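Local atomic coordinates of dihydropyrimidinase (Brevibacillus agri, PDB entry 3SFW), a protein that catalyses the hydrolytic ring opening of dihydropyrimidines to N-carbamoyl-beta-amino acids, probably through a pair of zinc ions held in a TIM-barrel active site. Residues I55-H60 with Y260-P265; Q234-H239 with A373-M378; S302-K305 with T311-S314. All coordinates share one frame; numbering follows the deposited sequence.

The three contacts lie in one amidohydrolase barrel and touch one another, the contact centres 9 to 12 Å apart. Interaction 1 brings His58 and His60 to one zinc ion and interaction 2 brings His239 to the other; the two metals stand 3.4 Å apart (ZN to ZN). Strands 234-237, 258-263 and 311-312 are successive neighbours in a parallel sheet, and each interaction draws on one of them. Polar bonds tie the contacts together: Tyr236 OH of interaction 2 lies 2.6 Å from Glu262 OE2 of interaction 1 and 2.7 Å from Thr311 OG1 of interaction 3. Separately, Asp56 OD2 of interaction 1 is 2.5 Å from Ser314 OG of interaction 3. Interaction 3 is the outer layer, where the barrel strands meet a surrounding helix.

Interaction 1 (I55-H60 with Y260-P265); sequences IDPHTH and YGETCP. With ZN (zinc ion), chain F.
His58 reaches across to Glu262 while holding a zinc ion. Its CB lies 3.8 Å from Glu262 OE2, and with CG anti to the backbone N (chi1 -165°) the ring swings toward the other strand. CG then passes OE1 of the glutamate, and ND1 donates to that oxygen at 2.7 Å in an almost straight bond (171°). OE1 is met on its syn side and lies close to the imidazole plane, although carboxylate and ring are twisted 48° apart. Beyond ND1, NE2 binds the zinc at 2.1 Å, as does His60 NE2; Asp315 and the carboxylated Lys150 complete this site. Glu262 is thus a second-shell residue that helps fix the ring's rotation, together with the metal bond at NE2. Its OE1 also accepts from the backbone N of His239, and its OE2 bonds Tyr236 and packs 3.6 Å from Pro57 CG. An alanine here is likely to leave His58 ND1 without its mate, the ring freer to turn on the metal, and a gap beside Pro57. A histidine pair spaced by one residue at the end of the first barrel strand is the metal-binding signature of the amidohydrolase superfamily.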
loop_
_atom_site.group_PDB
_atom_site.type_symbol
_atom_site.label_atom_id
_atom_site.label_comp_id
_atom_site.label_asym_id
_atom_site.label_seq_id
_atom_site.Cartn_x
_atom_site.Cartn_y
_atom_site.Cartn_z
ATOM N N ILE A 55 10.051 -30.988 -9.370
ATOM C CA ILE A 55 9.279 -31.569 -8.256
ATOM C C ILE A 55 7.974 -30.823 -8.270
ATOM O O ILE A 55 7.959 -29.594 -8.218
ATOM C CB ILE A 55 9.972 -31.326 -6.896
ATOM C CG1 ILE A 55 11.380 -31.964 -6.913
ATOM C CG2 ILE A 55 9.092 -31.889 -5.732
ATOM C CD1 ILE A 55 12.194 -31.604 -5.660
ATOM N N ASP A 56 6.880 -31.544 -8.545
ATOM C CA ASP A 56 5.568 -30.924 -8.635
ATOM C C ASP A 56 4.828 -31.078 -7.328
ATOM O O ASP A 56 4.482 -32.184 -6.959
ATOM C CB ASP A 56 4.742 -31.619 -9.736
ATOM C CG ASP A 56 3.436 -30.874 -10.063
ATOM O OD1 ASP A 56 2.971 -30.034 -9.274
ATOM O OD2 ASP A 56 2.855 -31.150 -11.142
ATOM N N PRO A 57 4.699 -29.990 -6.560
ATOM C CA PRO A 57 4.110 -30.117 -5.236
ATOM C C PRO A 57 2.575 -30.133 -5.266
ATOM O O PRO A 57 1.951 -29.954 -4.208
ATOM C CB PRO A 57 4.536 -28.824 -4.533
ATOM C CG PRO A 57 4.637 -27.784 -5.674
ATOM C CD PRO A 57 5.239 -28.634 -6.818
ATOM N N HIS A 58 1.973 -30.225 -6.445
ATOM C CA HIS A 58 0.528 -30.010 -6.506
ATOM C C HIS A 58 -0.161 -30.967 -7.479
ATOM O O HIS A 58 -0.425 -30.623 -8.636
ATOM C CB HIS A 58 0.210 -28.541 -6.822
ATOM C CG HIS A 58 -1.218 -28.154 -6.547
ATOM N ND1 HIS A 58 -1.579 -26.871 -6.185
ATOM C CD2 HIS A 58 -2.355 -28.899 -6.502
ATOM C CE1 HIS A 58 -2.885 -26.836 -5.953
ATOM N NE2 HIS A 58 -3.372 -28.056 -6.135
ATOM N N THR A 59 -0.399 -32.209 -7.022
ATOM C CA THR A 59 -1.043 -33.209 -7.916
ATOM C C THR A 59 -2.239 -33.866 -7.231
ATOM O O THR A 59 -2.333 -33.871 -6.004
ATOM C CB THR A 59 -0.059 -34.296 -8.399
ATOM O OG1 THR A 59 0.384 -35.103 -7.293
ATOM C CG2 THR A 59 1.229 -33.613 -9.008
ATOM N N HIS A 60 -3.165 -34.370 -8.044
ATOM C CA HIS A 60 -4.373 -35.033 -7.571
ATOM C C HIS A 60 -4.594 -36.311 -8.395
ATOM O O HIS A 60 -5.516 -36.378 -9.242
ATOM C CB HIS A 60 -5.596 -34.104 -7.733
ATOM C CG HIS A 60 -5.482 -32.831 -6.951
ATOM N ND1 HIS A 60 -5.692 -32.782 -5.588
ATOM C CD2 HIS A 60 -5.133 -31.579 -7.330
ATOM C CE1 HIS A 60 -5.547 -31.533 -5.167
ATOM N NE2 HIS A 60 -5.176 -30.787 -6.204
ATOM N N TYR A 260 4.350 -17.965 1.785
ATOM C CA TYR A 260 4.905 -18.377 0.483
ATOM C C TYR A 260 3.771 -18.575 -0.483
ATOM O O TYR A 260 2.645 -18.796 -0.067
ATOM C CB TYR A 260 5.632 -19.748 0.628
ATOM C CG TYR A 260 6.659 -19.669 1.731
ATOM C CD1 TYR A 260 6.355 -20.121 3.015
ATOM C CD2 TYR A 260 7.852 -18.981 1.545
ATOM C CE1 TYR A 260 7.235 -19.955 4.076
ATOM C CE2 TYR A 260 8.766 -18.861 2.597
ATOM C CZ TYR A 260 8.435 -19.366 3.861
ATOM O OH TYR A 260 9.315 -19.258 4.917
ATOM N N GLY A 261 4.070 -18.457 -1.788
ATOM C CA GLY A 261 3.037 -18.630 -2.824
ATOM C C GLY A 261 3.496 -19.458 -4.011
ATOM O O GLY A 261 4.666 -19.409 -4.429
ATOM N N GLU A 262 2.528 -20.184 -4.575
ATOM C CA GLU A 262 2.719 -21.038 -5.728
ATOM C C GLU A 262 1.871 -20.462 -6.863
ATOM O O GLU A 262 0.765 -19.973 -6.618
ATOM C CB GLU A 262 2.105 -22.390 -5.367
ATOM C CG GLU A 262 2.129 -23.458 -6.457
ATOM C CD GLU A 262 1.292 -24.659 -5.976
ATOM O OE1 GLU A 262 0.048 -24.658 -6.218
ATOM O OE2 GLU A 262 1.871 -25.533 -5.289
ATOM N N THR A 263 2.329 -20.599 -8.123
ATOM C CA THR A 263 1.346 -20.450 -9.226
ATOM C C THR A 263 1.473 -21.651 -10.166
ATOM O O THR A 263 2.164 -22.632 -9.820
ATOM C CB THR A 263 1.431 -19.079 -9.911
ATOM O OG1 THR A 263 0.264 -18.888 -10.752
ATOM C CG2 THR A 263 2.745 -18.968 -10.716
ATOM N N CYS A 264 0.717 -21.654 -11.262
ATOM C CA CYS A 264 0.578 -22.845 -12.089
ATOM C C CYS A 264 0.624 -22.393 -13.541
ATOM O O CYS A 264 0.228 -21.248 -13.838
ATOM C CB CYS A 264 -0.780 -23.522 -11.837
ATOM S SG CYS A 264 -1.138 -23.903 -10.077
ATOM N N PRO A 265 1.021 -23.298 -14.463
ATOM C CA PRO A 265 1.190 -22.881 -15.846
ATOM C C PRO A 265 -0.106 -22.316 -16.434
ATOM O O PRO A 265 -0.056 -21.385 -17.237
ATOM C CB PRO A 265 1.551 -24.179 -16.568
ATOM C CG PRO A 265 2.188 -25.046 -15.504
ATOM C CD PRO A 265 1.462 -24.687 -14.228
HETATM ZN ZN ZN F . -5.418 -28.688 -6.191
HETATM O O HOH W 1 1.012 -27.350 -3.346
#

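Interaction 2 (Q234-H239 with A373-M378); sequences QLYVVH and AKLFGM. With ZN (zinc ion), chain D.
The hydroxyl oxygen of Tyr236, whose ring packs against Phe376, is gripped by two groups, hydrogen-bonding to Glu262 OE2 and Thr311 OG1 on the next strands of the barrel. The contact belongs to the TIM-barrel interior: a side chain of strand 234-237 meets the last turn of helix 361-376 in an edge-to-face aromatic pair. The edge of Phe376 points down on the tyrosine, with planes 70° apart and ring centroids separated by 4.9 Å. Phe376 CZ stands 3.5 Å above the tyrosine plane, over the ring centre, while CE2 comes nearest to Tyr236 CE2, also at 3.5 Å. Leu375 approaches differently, its CD1 lying in the plane of the tyrosine ring, 4.0 Å from CE2. Tyr236 reaches both because a chi1 of 179° turns CG away from its own backbone N and carries the ring out toward the helix. With the hydroxyl bonded to Glu262 and Thr311 and one face occupied by Phe376, the phenol has little scope to tilt. Past Phe376 the chain turns in a Schellman motif: Gly377 takes a positive phi, and Met378 N bonds to Ala373 O at 2.8 Å. At the C-terminal end of segment 234-239, His239 NE2 binds the second zinc ion together with His183, the carboxylated Lys150 and two waters. The imidazole of His239 is backed by Val238, whose CG2 sits 3.4 Å above the ring plane, over its centre.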
loop_
_atom_site.group_PDB
_atom_site.type_symbol
_atom_site.label_atom_id
_atom_site.label_comp_id
_atom_site.label_asym_id
_atom_site.label_seq_id
_atom_site.Cartn_x
_atom_site.Cartn_y
_atom_site.Cartn_z
ATOM N N GLN A 234 3.442 -20.707 9.458
ATOM C CA GLN A 234 3.972 -20.548 8.088
ATOM C C GLN A 234 2.927 -21.037 7.087
ATOM O O GLN A 234 2.273 -22.049 7.324
ATOM C CB GLN A 234 5.295 -21.305 7.897
ATOM C CG GLN A 234 5.296 -22.769 8.481
ATOM C CD GLN A 234 5.880 -22.811 9.919
ATOM O OE1 GLN A 234 6.542 -21.874 10.371
ATOM N NE2 GLN A 234 5.584 -23.884 10.653
ATOM N N LEU A 235 2.734 -20.277 5.996
ATOM C CA LEU A 235 1.586 -20.467 5.115
ATOM C C LEU A 235 2.096 -20.611 3.705
ATOM O O LEU A 235 3.025 -19.902 3.304
ATOM C CB LEU A 235 0.665 -19.216 5.160
ATOM C CG LEU A 235 -0.581 -19.298 4.236
ATOM C CD1 LEU A 235 -1.618 -20.296 4.892
ATOM C CD2 LEU A 235 -1.227 -17.910 4.163
ATOM N N TYR A 236 1.484 -21.518 2.950
ATOM C CA TYR A 236 1.781 -21.676 1.530
ATOM C C TYR A 236 0.469 -21.591 0.751
ATOM O O TYR A 236 -0.412 -22.376 0.936
ATOM C CB TYR A 236 2.474 -23.021 1.320
ATOM C CG TYR A 236 2.831 -23.366 -0.112
ATOM C CD1 TYR A 236 1.864 -23.884 -0.989
ATOM C CD2 TYR A 236 4.178 -23.374 -0.522
ATOM C CE1 TYR A 236 2.222 -24.345 -2.280
ATOM C CE2 TYR A 236 4.552 -23.786 -1.803
ATOM C CZ TYR A 236 3.577 -24.257 -2.677
ATOM O OH TYR A 236 3.961 -24.826 -3.876
ATOM N N VAL A 237 0.320 -20.542 -0.034
ATOM C CA VAL A 237 -0.906 -20.321 -0.775
ATOM C C VAL A 237 -0.790 -21.039 -2.114
ATOM O O VAL A 237 0.045 -20.664 -2.957
ATOM C CB VAL A 237 -1.155 -18.806 -1.032
ATOM C CG1 VAL A 237 -2.570 -18.619 -1.704
ATOM C CG2 VAL A 237 -1.050 -17.993 0.295
ATOM N N VAL A 238 -1.641 -22.048 -2.362
ATOM C CA VAL A 238 -1.492 -22.826 -3.610
ATOM C C VAL A 238 -2.213 -22.048 -4.734
ATOM O O VAL A 238 -3.017 -21.158 -4.457
ATOM C CB VAL A 238 -2.117 -24.265 -3.536
ATOM C CG1 VAL A 238 -1.532 -25.061 -2.339
ATOM C CG2 VAL A 238 -3.654 -24.192 -3.390
ATOM N N HIS A 239 -1.838 -22.358 -5.973
ATOM C CA HIS A 239 -2.436 -21.740 -7.171
ATOM C C HIS A 239 -2.880 -20.290 -6.962
ATOM O O HIS A 239 -4.054 -19.981 -7.131
ATOM C CB HIS A 239 -3.587 -22.609 -7.803
ATOM C CG HIS A 239 -4.657 -23.083 -6.839
ATOM N ND1 HIS A 239 -5.309 -22.241 -5.953
ATOM C CD2 HIS A 239 -5.274 -24.294 -6.737
ATOM C CE1 HIS A 239 -6.241 -22.936 -5.298
ATOM N NE2 HIS A 239 -6.244 -24.175 -5.775
ATOM N N ALA A 373 11.625 -28.378 -3.147
ATOM C CA ALA A 373 12.191 -29.358 -2.189
ATOM C C ALA A 373 12.384 -28.715 -0.814
ATOM O O ALA A 373 12.143 -29.329 0.215
ATOM C CB ALA A 373 13.565 -29.905 -2.706
ATOM N N LYS A 374 12.847 -27.478 -0.808
ATOM C CA LYS A 374 13.153 -26.811 0.436
ATOM C C LYS A 374 11.866 -26.515 1.288
ATOM O O LYS A 374 11.805 -26.816 2.489
ATOM C CB LYS A 374 13.905 -25.521 0.115
ATOM C CG LYS A 374 15.375 -25.817 -0.285
ATOM C CD LYS A 374 16.039 -24.584 -0.837
ATOM C CE LYS A 374 17.563 -24.862 -1.013
ATOM N NZ LYS A 374 18.136 -23.553 -1.420
ATOM N N LEU A 375 10.814 -26.044 0.633
ATOM C CA LEU A 375 9.588 -25.702 1.356
ATOM C C LEU A 375 8.881 -26.971 1.826
ATOM O O LEU A 375 8.133 -26.922 2.778
ATOM C CB LEU A 375 8.627 -24.899 0.459
ATOM C CG LEU A 375 9.103 -23.449 0.282
ATOM C CD1 LEU A 375 8.248 -22.683 -0.807
ATOM C CD2 LEU A 375 9.037 -22.737 1.646
ATOM N N PHE A 376 9.065 -28.074 1.088
ATOM C CA PHE A 376 8.352 -29.329 1.392
ATOM C C PHE A 376 9.232 -30.411 2.027
ATOM O O PHE A 376 8.801 -31.546 2.209
ATOM C CB PHE A 376 7.642 -29.830 0.120
ATOM C CG PHE A 376 6.452 -28.968 -0.221
ATOM C CD1 PHE A 376 5.324 -29.001 0.597
ATOM C CD2 PHE A 376 6.524 -28.006 -1.234
ATOM C CE1 PHE A 376 4.235 -28.135 0.356
ATOM C CE2 PHE A 376 5.418 -27.187 -1.529
ATOM C CZ PHE A 376 4.305 -27.183 -0.681
ATOM N N GLY A 377 10.414 -30.018 2.485
ATOM C CA GLY A 377 11.188 -30.924 3.405
ATOM C C GLY A 377 11.816 -32.108 2.679
ATOM O O GLY A 377 11.930 -33.219 3.235
ATOM N N MET A 378 12.218 -31.882 1.425
ATOM C CA MET A 378 12.787 -32.958 0.583
ATOM C C MET A 378 14.208 -32.586 0.188
ATOM O O MET A 378 14.783 -33.241 -0.624
ATOM C CB MET A 378 11.954 -33.119 -0.741
ATOM C CG MET A 378 10.479 -33.579 -0.490
ATOM S SD MET A 378 9.346 -33.185 -1.890
ATOM C CE MET A 378 9.841 -34.451 -3.030
HETATM ZN ZN ZN D . -7.304 -26.002 -5.202
HETATM O O HOH W 2 -8.539 -27.701 -5.086
HETATM O O HOH W 3 -8.558 -26.088 -7.054
#

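Interaction 3 (S302-K305 with T311-S314); sequences SALK and TVGS
Leu304 joins the end of helix 295-305 to Thr311 and Val312 of the short barrel strand that follows it. Along the helix, Ser302 turns its hydroxyl back to Asp298 O, one turn earlier, and Ala303 packs on Ile308 and Leu309 of the loop leading to the strand. Leu304 comes next and carries the contact. With CG beside the backbone N (chi1 -69°), the branched end reaches the strand, where CD1 and CD2 straddle one methyl of Val312, each lying 4.2 Å from CG2. CD2 also rests 4.1 Å from the backbone O of Thr311, an oxygen already used by the strand pairing with Thr263. The two side chains cross at about a right angle, meeting by their branch ends. Thr263 and Leu268 pack on Leu304 as well. Lys305 faces the other way, its NZ bonding to Gly256 O and Asn258 OD1 of a neighbouring subunit, so the same helical turn serves barrel and assembly. Because only methyl groups and an already bonded carbonyl meet here, the helix is seated on the strand by shape and apolar burial rather than by directional bonds.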
loop_
_atom_site.group_PDB
_atom_site.type_symbol
_atom_site.label_atom_id
_atom_site.label_comp_id
_atom_site.label_asym_id
_atom_site.label_seq_id
_atom_site.Cartn_x
_atom_site.Cartn_y
_atom_site.Cartn_z
ATOM N N SER A 302 5.899 -11.386 -12.997
ATOM C CA SER A 302 6.683 -10.403 -12.183
ATOM C C SER A 302 6.939 -10.944 -10.776
ATOM O O SER A 302 8.004 -10.740 -10.200
ATOM C CB SER A 302 5.911 -9.088 -12.052
ATOM O OG SER A 302 5.958 -8.366 -13.256
ATOM N N ALA A 303 5.923 -11.576 -10.195
ATOM C CA ALA A 303 6.025 -12.036 -8.813
ATOM C C ALA A 303 7.029 -13.184 -8.739
ATOM O O ALA A 303 7.780 -13.300 -7.767
ATOM C CB ALA A 303 4.610 -12.502 -8.296
ATOM N N LEU A 304 7.023 -14.066 -9.748
ATOM C CA LEU A 304 8.074 -15.129 -9.806
ATOM C C LEU A 304 9.476 -14.504 -9.994
ATOM O O LEU A 304 10.415 -14.868 -9.278
ATOM C CB LEU A 304 7.784 -16.100 -10.990
ATOM C CG LEU A 304 6.528 -16.964 -10.759
ATOM C CD1 LEU A 304 6.216 -17.710 -12.089
ATOM C CD2 LEU A 304 6.787 -18.059 -9.664
ATOM N N LYS A 305 9.600 -13.580 -10.951
ATOM C CA LYS A 305 10.896 -12.928 -11.201
ATOM C C LYS A 305 11.452 -12.240 -9.943
ATOM O O LYS A 305 12.649 -12.357 -9.604
ATOM C CB LYS A 305 10.743 -11.876 -12.279
ATOM C CG LYS A 305 12.089 -11.174 -12.586
ATOM C CD LYS A 305 11.932 -10.159 -13.719
ATOM C CE LYS A 305 10.903 -9.055 -13.400
ATOM N NZ LYS A 305 10.994 -7.885 -14.422
ATOM N N THR A 311 7.240 -20.879 -6.152
ATOM C CA THR A 311 7.139 -22.231 -6.763
ATOM C C THR A 311 6.091 -22.261 -7.880
ATOM O O THR A 311 5.173 -21.421 -7.949
ATOM C CB THR A 311 6.703 -23.317 -5.743
ATOM O OG1 THR A 311 5.387 -22.963 -5.242
ATOM C CG2 THR A 311 7.713 -23.405 -4.580
ATOM N N VAL A 312 6.221 -23.277 -8.739
ATOM C CA VAL A 312 5.157 -23.554 -9.731
ATOM C C VAL A 312 4.764 -25.021 -9.610
ATOM O O VAL A 312 5.613 -25.928 -9.723
ATOM C CB VAL A 312 5.616 -23.266 -11.171
ATOM C CG1 VAL A 312 4.490 -23.711 -12.184
ATOM C CG2 VAL A 312 5.926 -21.790 -11.355
ATOM N N GLY A 313 3.484 -25.252 -9.334
ATOM C CA GLY A 313 2.952 -26.600 -9.328
ATOM C C GLY A 313 1.931 -26.705 -10.454
ATOM O O GLY A 313 1.562 -25.691 -11.051
ATOM N N SER A 314 1.465 -27.914 -10.757
ATOM C CA SER A 314 0.519 -28.074 -11.896
ATOM C C SER A 314 -0.957 -27.976 -11.460
ATOM O O SER A 314 -1.790 -27.521 -12.258
ATOM C CB SER A 314 0.728 -29.433 -12.611
ATOM O OG SER A 314 0.525 -30.490 -11.683
#